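Local atomic coordinates of Cg10997-pa (Drosophila melanogaster, PDB entry 2YV7), a protein that might pass from a soluble globular state into membranes to form chloride channels whose activity depends on pH. Residues Gln44-Asp49 with Lys99-Ile104; Asp156-Arg161 with Thr202-Tyr207; Lys190-Phe195 with His230-Gln235. All coordinates share one frame; numbering follows the deposited sequence.

Interaction 1 (Gln44-Asp49 with Lys99-Ile104); sequences QEYFMD and KIERHI
Tyr46 spans the gap between two helices that run nearly parallel, with 9° between their directions and axes 11.3 Å apart at the closest. The spacing is wide enough for a ring to fill it, and the tight part of the contact lies around that ring. Ile100 reaches over one face with its CG2 branch, a CH-pi contact in which CG2 sits 4.2 Å from the ring centroid of Tyr46. At the ring's edge, Tyr46 OH donates to Glu101 OE2 over 2.7 Å, and Glu101 OE2 accepts with the lone pair that points away from the other carboxylate oxygen. With CG of Glu101 beside its backbone N (chi1 -76°) and the chain extended beyond, the carboxylate is carried across to the hydroxyl, its plane 74° from the ring. One turn along, packing is looser: Ile104 CD1 comes no closer than 4.3 Å to Asp49 CB and 4.4 Å to Tyr46 CB. Glu101 is partly exposed, and its OE2 lies 3.6 Å from Glu45 OE2. Two carboxylates this close would repel if both were charged; the proximity might raise the proton affinity of one, and the pair could then respond to pH. Both helices belong to the thioredoxin-like N-terminal domain; Ile100 and Ile104 rest on Leu87 of strand 86-89, Tyr46 meets the calcium ligand Pro85, and helix 173-193 meets Glu45 and Asp49 through Glu177 and Cys176.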
loop_
_atom_site.group_PDB
_atom_site.type_symbol
_atom_site.label_atom_id
_atom_site.label_comp_id
_atom_site.label_asym_id
_atom_site.label_seq_id
_atom_site.Cartn_x
_atom_site.Cartn_y
_atom_site.Cartn_z
ATOM N N GLN A 44 -2.758 3.550 1.423
ATOM C CA GLN A 44 -3.053 2.270 0.838
ATOM C C GLN A 44 -2.846 1.119 1.850
ATOM O O GLN A 44 -3.621 0.149 1.902
ATOM C CB GLN A 44 -2.251 2.060 -0.495
ATOM C CG GLN A 44 -2.857 0.826 -1.197
ATOM C CD GLN A 44 -2.167 0.331 -2.469
ATOM O OE1 GLN A 44 -1.271 0.967 -2.986
ATOM N NE2 GLN A 44 -2.638 -0.831 -2.983
ATOM N N GLU A 45 -1.791 1.240 2.647
ATOM C CA GLU A 45 -1.447 0.208 3.626
ATOM C C GLU A 45 -2.646 0.020 4.618
ATOM O O GLU A 45 -3.076 -1.094 4.866
ATOM C CB GLU A 45 -0.186 0.581 4.410
ATOM C CG GLU A 45 0.071 -0.523 5.429
ATOM C CD GLU A 45 1.350 -0.368 6.247
ATOM O OE1 GLU A 45 2.156 0.483 5.933
ATOM O OE2 GLU A 45 1.551 -1.117 7.243
ATOM N N TYR A 46 -3.130 1.111 5.154
ATOM C CA TYR A 46 -4.214 1.047 6.175
ATOM C C TYR A 46 -5.570 0.728 5.525
ATOM O O TYR A 46 -6.379 0.015 6.116
ATOM C CB TYR A 46 -4.242 2.284 7.098
ATOM C CG TYR A 46 -2.904 2.571 7.751
ATOM C CD1 TYR A 46 -2.017 1.520 8.039
ATOM C CD2 TYR A 46 -2.456 3.886 7.966
ATOM C CE1 TYR A 46 -0.744 1.754 8.572
ATOM C CE2 TYR A 46 -1.200 4.119 8.519
ATOM C CZ TYR A 46 -0.356 3.050 8.808
ATOM O OH TYR A 46 0.920 3.302 9.319
ATOM N N PHE A 47 -5.802 1.190 4.294
ATOM C CA PHE A 47 -6.968 0.767 3.513
ATOM C C PHE A 47 -6.927 -0.757 3.409
ATOM O O PHE A 47 -7.888 -1.449 3.647
ATOM C CB PHE A 47 -6.862 1.472 2.136
ATOM C CG PHE A 47 -8.094 1.399 1.237
ATOM C CD1 PHE A 47 -8.992 0.304 1.253
ATOM C CD2 PHE A 47 -8.296 2.405 0.301
ATOM C CE1 PHE A 47 -10.101 0.253 0.360
ATOM C CE2 PHE A 47 -9.431 2.369 -0.588
ATOM C CZ PHE A 47 -10.309 1.277 -0.558
ATOM N N MET A 48 -5.762 -1.309 3.023
ATOM C CA MET A 48 -5.652 -2.745 2.865
ATOM C C MET A 48 -5.907 -3.497 4.192
ATOM O O MET A 48 -6.596 -4.497 4.161
ATOM C CB MET A 48 -4.247 -3.103 2.328
ATOM C CG MET A 48 -4.197 -2.855 0.844
ATOM S SD MET A 48 -2.659 -3.488 0.085
ATOM C CE MET A 48 -2.969 -5.249 0.173
ATOM N N ASP A 49 -5.308 -3.046 5.304
ATOM C CA ASP A 49 -5.479 -3.715 6.624
ATOM C C ASP A 49 -6.965 -3.742 6.945
ATOM O O ASP A 49 -7.524 -4.800 7.273
ATOM C CB ASP A 49 -4.740 -2.922 7.705
ATOM C CG ASP A 49 -3.257 -3.150 7.667
ATOM O OD1 ASP A 49 -2.881 -4.241 7.242
ATOM O OD2 ASP A 49 -2.562 -2.305 8.188
ATOM N N LYS A 99 0.070 5.575 15.440
ATOM C CA LYS A 99 -1.071 5.322 16.353
ATOM C C LYS A 99 -2.239 4.635 15.656
ATOM O O LYS A 99 -2.919 3.837 16.278
ATOM C CB LYS A 99 -1.530 6.589 17.088
ATOM C CG LYS A 99 -0.407 7.316 17.808
ATOM C CD LYS A 99 -0.927 8.430 18.706
ATOM C CE LYS A 99 0.243 9.262 19.220
ATOM N NZ LYS A 99 -0.185 10.124 20.355
ATOM N N ILE A 100 -2.444 4.921 14.357
ATOM C CA ILE A 100 -3.419 4.195 13.554
ATOM C C ILE A 100 -3.095 2.724 13.522
ATOM O O ILE A 100 -3.968 1.888 13.737
ATOM C CB ILE A 100 -3.535 4.772 12.099
ATOM C CG1 ILE A 100 -4.023 6.237 12.163
ATOM C CG2 ILE A 100 -4.413 3.865 11.227
ATOM C CD1 ILE A 100 -4.118 6.983 10.833
ATOM N N GLU A 101 -1.822 2.382 13.244
ATOM C CA GLU A 101 -1.401 0.957 13.320
ATOM C C GLU A 101 -1.686 0.311 14.650
ATOM O O GLU A 101 -2.309 -0.763 14.722
ATOM C CB GLU A 101 0.107 0.812 13.056
ATOM C CG GLU A 101 0.374 0.949 11.651
ATOM C CD GLU A 101 1.759 0.457 11.156
ATOM O OE1 GLU A 101 2.442 -0.430 11.748
ATOM O OE2 GLU A 101 2.117 0.982 10.101
ATOM N N ARG A 102 -1.203 0.972 15.696
ATOM C CA ARG A 102 -1.341 0.509 17.058
ATOM C C ARG A 102 -2.815 0.312 17.350
ATOM O O ARG A 102 -3.180 -0.704 17.916
ATOM C CB ARG A 102 -0.671 1.505 18.022
ATOM C CG ARG A 102 -0.141 0.913 19.322
ATOM C CD ARG A 102 0.980 1.789 19.906
ATOM N NE ARG A 102 1.757 1.086 20.939
ATOM C CZ ARG A 102 1.815 1.423 22.234
ATOM N NH1 ARG A 102 1.153 2.485 22.701
ATOM N NH2 ARG A 102 2.555 0.694 23.070
ATOM N N HIS A 103 -3.661 1.248 16.908
ATOM C CA HIS A 103 -5.121 1.136 17.124
ATOM C C HIS A 103 -5.741 -0.052 16.395
ATOM O O HIS A 103 -6.555 -0.782 16.957
ATOM C CB HIS A 103 -5.836 2.416 16.712
ATOM C CG HIS A 103 -7.260 2.473 17.147
ATOM N ND1 HIS A 103 -8.292 1.984 16.373
ATOM C CD2 HIS A 103 -7.825 2.927 18.296
ATOM C CE1 HIS A 103 -9.437 2.166 17.009
ATOM N NE2 HIS A 103 -9.181 2.725 18.178
ATOM N N ILE A 104 -5.346 -0.271 15.134
ATOM C CA ILE A 104 -5.852 -1.397 14.390
ATOM C C ILE A 104 -5.468 -2.672 15.099
ATOM O O ILE A 104 -6.327 -3.532 15.316
ATOM C CB ILE A 104 -5.343 -1.408 12.891
ATOM C CG1 ILE A 104 -5.898 -0.171 12.199
ATOM C CG2 ILE A 104 -5.841 -2.696 12.143
ATOM C CD1 ILE A 104 -5.397 0.015 10.746
#

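Interaction 2 (Asp156-Arg161 with Thr202-Tyr207); sequences DHLSAR and TALWRY
Leu158, with CG beside its backbone N (chi1 -73°), and Tyr207, with CG turned away from its own N (chi1 -178°), send their side chains across one another at about a right angle. The leucine fork thereby meets the base of the tyrosine: CD1 of Leu158 lies 3.8 Å from Tyr207 CB, and CD2 of Leu158 is 3.9 Å from Tyr207 CD1, approaching the ring obliquely. Leu204 CD1 adds to this apolar cluster from the same helix as Tyr207, at 4.1 Å from Leu158 CD1. Where the backbones come nearest, Ala203 takes over. Its methyl presses on the start of the leucine side chain, Ala203 CB to Leu158 CB 3.8 Å, and lies 3.6 Å from the backbone N of Ser159. The small side chain is consistent with axes that pass within 8.1 Å at a crossing angle of 86°. No hydrogen bond joins the segments; the hydroxyl of Tyr207 bonds instead to Asp175 on helix 173-193, which also supplies Leu178, Met179 and Leu182 around the tyrosine. The arrangement is a nearly perpendicular apolar helix crossing in the all-helical C-terminal domain of the GST fold, joining the end of helix 141-161 to the start of helix 202-212.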
loop_
_atom_site.group_PDB
_atom_site.type_symbol
_atom_site.label_atom_id
_atom_site.label_comp_id
_atom_site.label_asym_id
_atom_site.label_seq_id
_atom_site.Cartn_x
_atom_site.Cartn_y
_atom_site.Cartn_z
ATOM N N ASP A 156 14.192 -13.970 -2.249
ATOM C CA ASP A 156 14.861 -15.163 -1.722
ATOM C C ASP A 156 14.218 -15.604 -0.405
ATOM O O ASP A 156 13.963 -16.821 -0.205
ATOM C CB ASP A 156 16.373 -14.883 -1.674
ATOM C CG ASP A 156 17.002 -14.923 -3.057
ATOM O OD1 ASP A 156 16.306 -15.146 -4.077
ATOM O OD2 ASP A 156 18.215 -14.786 -3.079
ATOM N N HIS A 157 13.812 -14.649 0.433
ATOM C CA HIS A 157 12.826 -14.962 1.547
ATOM C C HIS A 157 11.568 -15.741 1.079
ATOM O O HIS A 157 11.282 -16.818 1.579
ATOM C CB HIS A 157 12.381 -13.659 2.244
ATOM C CG HIS A 157 11.384 -13.869 3.353
ATOM N ND1 HIS A 157 10.017 -13.951 3.134
ATOM C CD2 HIS A 157 11.555 -13.975 4.685
ATOM C CE1 HIS A 157 9.396 -14.175 4.290
ATOM N NE2 HIS A 157 10.310 -14.165 5.246
ATOM N N LEU A 158 10.817 -15.185 0.126
ATOM C CA LEU A 158 9.630 -15.799 -0.421
ATOM C C LEU A 158 9.891 -17.228 -0.967
ATOM O O LEU A 158 9.106 -18.159 -0.731
ATOM C CB LEU A 158 9.054 -14.897 -1.503
ATOM C CG LEU A 158 8.350 -13.613 -0.975
ATOM C CD1 LEU A 158 8.125 -12.663 -2.067
ATOM C CD2 LEU A 158 6.989 -14.029 -0.177
ATOM N N SER A 159 10.992 -17.362 -1.699
ATOM C CA SER A 159 11.407 -18.630 -2.294
ATOM C C SER A 159 11.696 -19.634 -1.167
ATOM O O SER A 159 11.262 -20.806 -1.256
ATOM C CB SER A 159 12.652 -18.332 -3.172
ATOM O OG SER A 159 13.177 -19.487 -3.797
ATOM N N ALA A 160 12.388 -19.197 -0.107
ATOM C CA ALA A 160 12.776 -20.093 1.012
ATOM C C ALA A 160 11.532 -20.510 1.791
ATOM O O ALA A 160 11.385 -21.681 2.153
ATOM C CB ALA A 160 13.743 -19.464 1.930
ATOM N N ARG A 161 10.608 -19.568 1.983
ATOM C CA ARG A 161 9.393 -19.855 2.767
ATOM C C ARG A 161 8.371 -20.648 1.975
ATOM O O ARG A 161 7.633 -21.431 2.555
ATOM C CB ARG A 161 8.813 -18.572 3.390
ATOM C CG ARG A 161 9.786 -17.810 4.385
ATOM C CD ARG A 161 9.700 -18.341 5.833
ATOM N NE ARG A 161 10.346 -17.491 6.850
ATOM C CZ ARG A 161 9.724 -16.559 7.584
ATOM N NH1 ARG A 161 8.434 -16.306 7.405
ATOM N NH2 ARG A 161 10.392 -15.847 8.484
ATOM N N THR A 202 11.649 -15.056 -9.600
ATOM C CA THR A 202 10.424 -15.854 -9.735
ATOM C C THR A 202 9.455 -15.778 -8.555
ATOM O O THR A 202 8.242 -15.656 -8.774
ATOM C CB THR A 202 10.765 -17.327 -10.103
ATOM O OG1 THR A 202 11.511 -17.313 -11.329
ATOM C CG2 THR A 202 9.493 -18.111 -10.430
ATOM N N ALA A 203 9.967 -15.838 -7.335
ATOM C CA ALA A 203 9.066 -15.890 -6.124
ATOM C C ALA A 203 8.382 -14.521 -5.921
ATOM O O ALA A 203 7.198 -14.429 -5.492
ATOM C CB ALA A 203 9.822 -16.281 -4.934
ATOM N N LEU A 204 9.135 -13.473 -6.225
ATOM C CA LEU A 204 8.609 -12.097 -6.165
ATOM C C LEU A 204 7.521 -11.867 -7.218
ATOM O O LEU A 204 6.485 -11.254 -6.943
ATOM C CB LEU A 204 9.763 -11.083 -6.252
ATOM C CG LEU A 204 9.320 -9.619 -5.946
ATOM C CD1 LEU A 204 8.715 -9.453 -4.514
ATOM C CD2 LEU A 204 10.465 -8.627 -6.208
ATOM N N TRP A 205 7.738 -12.375 -8.428
ATOM C CA TRP A 205 6.743 -12.170 -9.487
ATOM C C TRP A 205 5.504 -12.969 -9.135
ATOM O O TRP A 205 4.385 -12.506 -9.324
ATOM C CB TRP A 205 7.349 -12.545 -10.858
ATOM C CG TRP A 205 8.041 -11.403 -11.466
ATOM C CD1 TRP A 205 9.380 -11.303 -11.787
ATOM C CD2 TRP A 205 7.442 -10.141 -11.820
ATOM N NE1 TRP A 205 9.628 -10.069 -12.325
ATOM C CE2 TRP A 205 8.474 -9.332 -12.363
ATOM C CE3 TRP A 205 6.120 -9.631 -11.735
ATOM C CZ2 TRP A 205 8.252 -8.030 -12.838
ATOM C CZ3 TRP A 205 5.873 -8.297 -12.188
ATOM C CH2 TRP A 205 6.948 -7.519 -12.739
ATOM N N ARG A 206 5.712 -14.124 -8.521
ATOM C CA ARG A 206 4.586 -14.983 -8.081
ATOM C C ARG A 206 3.810 -14.265 -6.947
ATOM O O ARG A 206 2.587 -14.280 -6.919
ATOM C CB ARG A 206 5.116 -16.334 -7.658
ATOM C CG ARG A 206 4.053 -17.330 -7.135
ATOM C CD ARG A 206 4.626 -18.761 -6.822
ATOM N NE ARG A 206 6.026 -18.803 -6.358
ATOM C CZ ARG A 206 7.057 -19.292 -7.077
ATOM N NH1 ARG A 206 6.858 -19.798 -8.304
ATOM N NH2 ARG A 206 8.301 -19.283 -6.577
ATOM N N TYR A 207 4.524 -13.594 -6.045
ATOM C CA TYR A 207 3.868 -12.823 -4.999
ATOM C C TYR A 207 2.997 -11.694 -5.628
ATOM O O TYR A 207 1.850 -11.482 -5.218
ATOM C CB TYR A 207 4.977 -12.211 -4.101
ATOM C CG TYR A 207 4.522 -11.405 -2.917
ATOM C CD1 TYR A 207 4.042 -12.008 -1.750
ATOM C CD2 TYR A 207 4.628 -10.018 -2.957
ATOM C CE1 TYR A 207 3.672 -11.258 -0.612
ATOM C CE2 TYR A 207 4.269 -9.223 -1.816
ATOM C CZ TYR A 207 3.820 -9.836 -0.669
ATOM O OH TYR A 207 3.516 -9.017 0.379
#

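Interaction 3 (Lys190-Phe195 with His230-Gln235); sequences KYFVDF and HYKLQQ
Phe192 and Tyr191 are successive residues that reach helix 224-235 by different routes. In Tyr191, CG lies opposite the backbone N (chi1 -180°), whereas in Phe192 it stands beside the N (chi1 -69°). The two rings nevertheless stay in touch, with Tyr191 CD1 above the centre of the Phe192 ring and 3.5 Å from its plane. The phenyl group then runs toward the backbone of the other helix. Its far end meets the stem of Tyr231, where Phe192 CE2 is 3.6 Å from Tyr231 CB, the two side chains crossing at about a right angle. Tyr231 itself turns its ring away from this contact, and its hydroxyl bonds to that of Tyr129 on helix 128-136. Lys232 bridges both aromatic neighbours. Lys232 CG is at the edge of the phenyl ring, in plane, 4.0 Å from Phe192 CZ. Farther out the chain stays extended until a bend at chi4 (-86°), after which Lys232 NZ donates to Tyr191 OH over 2.8 Å. The ammonium lies near the plane of the tyrosine ring, at its edge, so this is a bond to the hydroxyl oxygen and not a cation-pi contact. Gln235 approaches Phe192 obliquely, but it is poorly ordered and its place is less certain. Ile228, from the same helix, also touches both Tyr191 and Phe192. The chemistry divides the contact in two: the carbon surfaces of Phe192, Tyr231 and the lysine stem pack together, while at the exposed margin the tyrosine oxygen accepts a hydrogen bond from the lysine ammonium, whose positive charge would tend to make that phenol somewhat more acidic.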
loop_
_atom_site.group_PDB
_atom_site.type_symbol
_atom_site.label_atom_id
_atom_site.label_comp_id
_atom_site.label_asym_id
_atom_site.label_seq_id
_atom_site.Cartn_x
_atom_site.Cartn_y
_atom_site.Cartn_z
ATOM N N LYS A 190 9.402 2.375 -13.782
ATOM C CA LYS A 190 9.399 2.217 -15.246
ATOM C C LYS A 190 9.222 3.572 -15.902
ATOM O O LYS A 190 10.017 3.986 -16.782
ATOM C CB LYS A 190 8.256 1.361 -15.648
ATOM C CG LYS A 190 8.233 1.067 -17.110
ATOM C CD LYS A 190 6.815 0.630 -17.446
ATOM C CE LYS A 190 6.882 -0.463 -18.422
ATOM N NZ LYS A 190 8.095 -1.275 -18.057
ATOM N N TYR A 191 8.228 4.332 -15.421
ATOM C CA TYR A 191 7.940 5.632 -16.087
ATOM C C TYR A 191 9.130 6.596 -16.035
ATOM O O TYR A 191 9.602 7.167 -17.058
ATOM C CB TYR A 191 6.722 6.286 -15.423
ATOM C CG TYR A 191 6.326 7.620 -16.028
ATOM C CD1 TYR A 191 6.922 8.830 -15.610
ATOM C CD2 TYR A 191 5.427 7.651 -17.069
ATOM C CE1 TYR A 191 6.563 10.076 -16.196
ATOM C CE2 TYR A 191 5.045 8.845 -17.622
ATOM C CZ TYR A 191 5.641 10.043 -17.207
ATOM O OH TYR A 191 5.254 11.210 -17.790
ATOM N N PHE A 192 9.669 6.781 -14.845
ATOM C CA PHE A 192 10.696 7.820 -14.671
ATOM C C PHE A 192 12.068 7.391 -15.120
ATOM O O PHE A 192 12.753 8.210 -15.761
ATOM C CB PHE A 192 10.779 8.327 -13.210
ATOM C CG PHE A 192 9.548 9.106 -12.824
ATOM C CD1 PHE A 192 9.397 10.427 -13.234
ATOM C CD2 PHE A 192 8.536 8.499 -12.137
ATOM C CE1 PHE A 192 8.242 11.140 -12.935
ATOM C CE2 PHE A 192 7.387 9.196 -11.849
ATOM C CZ PHE A 192 7.232 10.523 -12.245
ATOM N N VAL A 193 12.478 6.171 -14.769
ATOM C CA VAL A 193 13.909 5.784 -15.022
ATOM C C VAL A 193 14.045 4.454 -15.741
ATOM O O VAL A 193 15.145 3.883 -15.787
ATOM C CB VAL A 193 14.797 5.836 -13.712
ATOM C CG1 VAL A 193 14.899 7.298 -13.224
ATOM C CG2 VAL A 193 14.233 4.903 -12.635
ATOM N N ASP A 194 12.992 4.012 -16.421
ATOM C CA ASP A 194 13.045 2.735 -17.122
ATOM C C ASP A 194 13.617 1.569 -16.311
ATOM O O ASP A 194 14.428 0.750 -16.815
ATOM C CB ASP A 194 13.860 2.868 -18.424
ATOM C CG ASP A 194 13.577 1.741 -19.400
ATOM O OD1 ASP A 194 12.460 1.074 -19.352
ATOM O OD2 ASP A 194 14.510 1.528 -20.233
ATOM N N PHE A 195 13.267 1.532 -15.033
ATOM C CA PHE A 195 13.584 0.386 -14.192
ATOM C C PHE A 195 12.534 -0.655 -14.333
ATOM O O PHE A 195 11.311 -0.345 -14.327
ATOM C CB PHE A 195 13.645 0.833 -12.708
ATOM C CG PHE A 195 13.974 -0.276 -11.773
ATOM C CD1 PHE A 195 15.297 -0.722 -11.643
ATOM C CD2 PHE A 195 12.962 -0.889 -11.039
ATOM C CE1 PHE A 195 15.613 -1.740 -10.742
ATOM C CE2 PHE A 195 13.240 -1.918 -10.203
ATOM C CZ PHE A 195 14.535 -2.363 -10.016
ATOM N N HIS A 230 1.849 11.790 -8.619
ATOM C CA HIS A 230 2.368 11.896 -7.257
ATOM C C HIS A 230 3.847 12.217 -7.264
ATOM O O HIS A 230 4.265 13.217 -6.661
ATOM C CB HIS A 230 2.035 10.594 -6.526
ATOM C CG HIS A 230 2.510 10.513 -5.109
ATOM N ND1 HIS A 230 1.704 10.837 -4.031
ATOM C CD2 HIS A 230 3.670 10.047 -4.586
ATOM C CE1 HIS A 230 2.363 10.604 -2.908
ATOM N NE2 HIS A 230 3.558 10.119 -3.217
ATOM N N TYR A 231 4.662 11.419 -7.974
ATOM C CA TYR A 231 6.079 11.742 -8.130
ATOM C C TYR A 231 6.410 12.953 -8.995
ATOM O O TYR A 231 7.422 13.590 -8.779
ATOM C CB TYR A 231 6.889 10.494 -8.557
ATOM C CG TYR A 231 6.763 9.446 -7.497
ATOM C CD1 TYR A 231 7.516 9.512 -6.314
ATOM C CD2 TYR A 231 5.849 8.415 -7.646
ATOM C CE1 TYR A 231 7.331 8.558 -5.262
ATOM C CE2 TYR A 231 5.671 7.466 -6.640
ATOM C CZ TYR A 231 6.421 7.525 -5.481
ATOM O OH TYR A 231 6.220 6.601 -4.525
ATOM N N LYS A 232 5.592 13.268 -9.986
ATOM C CA LYS A 232 5.852 14.432 -10.812
ATOM C C LYS A 232 5.784 15.687 -9.937
ATOM O O LYS A 232 6.664 16.531 -9.977
ATOM C CB LYS A 232 4.809 14.557 -11.916
ATOM C CG LYS A 232 5.090 13.744 -13.133
ATOM C CD LYS A 232 4.195 14.198 -14.278
ATOM C CE LYS A 232 4.321 13.262 -15.445
ATOM N NZ LYS A 232 5.463 13.628 -16.353
ATOM N N LEU A 233 4.749 15.787 -9.107
ATOM C CA LEU A 233 4.602 16.940 -8.229
ATOM C C LEU A 233 5.765 17.014 -7.257
ATOM O O LEU A 233 6.275 18.098 -6.970
ATOM C CB LEU A 233 3.312 16.862 -7.443
ATOM C CG LEU A 233 2.013 16.507 -8.152
ATOM C CD1 LEU A 233 0.888 16.693 -7.166
ATOM C CD2 LEU A 233 1.804 17.392 -9.349
ATOM N N GLN A 234 6.198 15.855 -6.764
ATOM C CA GLN A 234 7.377 15.786 -5.905
ATOM C C GLN A 234 8.610 16.378 -6.573
ATOM O O GLN A 234 9.438 16.976 -5.900
ATOM C CB GLN A 234 7.670 14.349 -5.492
ATOM C CG GLN A 234 6.739 13.822 -4.439
ATOM C CD GLN A 234 7.273 12.572 -3.767
ATOM O OE1 GLN A 234 6.521 11.839 -3.103
ATOM N NE2 GLN A 234 8.588 12.312 -3.937
ATOM N N GLN A 235 8.713 16.222 -7.893
ATOM C CA GLN A 235 9.869 16.689 -8.663
ATOM C C GLN A 235 9.554 17.977 -9.451
ATOM O O GLN A 235 10.400 18.487 -10.212
ATOM C CB GLN A 235 10.374 15.569 -9.585
ATOM C CG GLN A 235 10.842 14.287 -8.834
ATOM C CD GLN A 235 10.843 13.016 -9.706
ATOM O OE1 GLN A 235 10.983 11.902 -9.198
ATOM N NE2 GLN A 235 10.687 13.187 -11.014
#

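Overall arrangement
The three contacts lie 25 to 26 Å apart between centres and do not touch one another. Interaction 1 comes first in the chain and is complete before the others begin; it joins two helices of the thioredoxin-like N-terminal domain, and one of its segments falls in the region predicted to cross the membrane after insertion. Interactions 2 and 3 interleave along the chain within the helical C-terminal domain, linking helix 141-161 to 202-212 and helix 173-193 to 224-235. Helix 173-193 relates all three: it touches interaction 1 near its start, flanks Tyr207 of interaction 2, and contributes its C-terminal part to interaction 3. Insertion of the N-terminal domain would presumably have to disturb its interface with this helix.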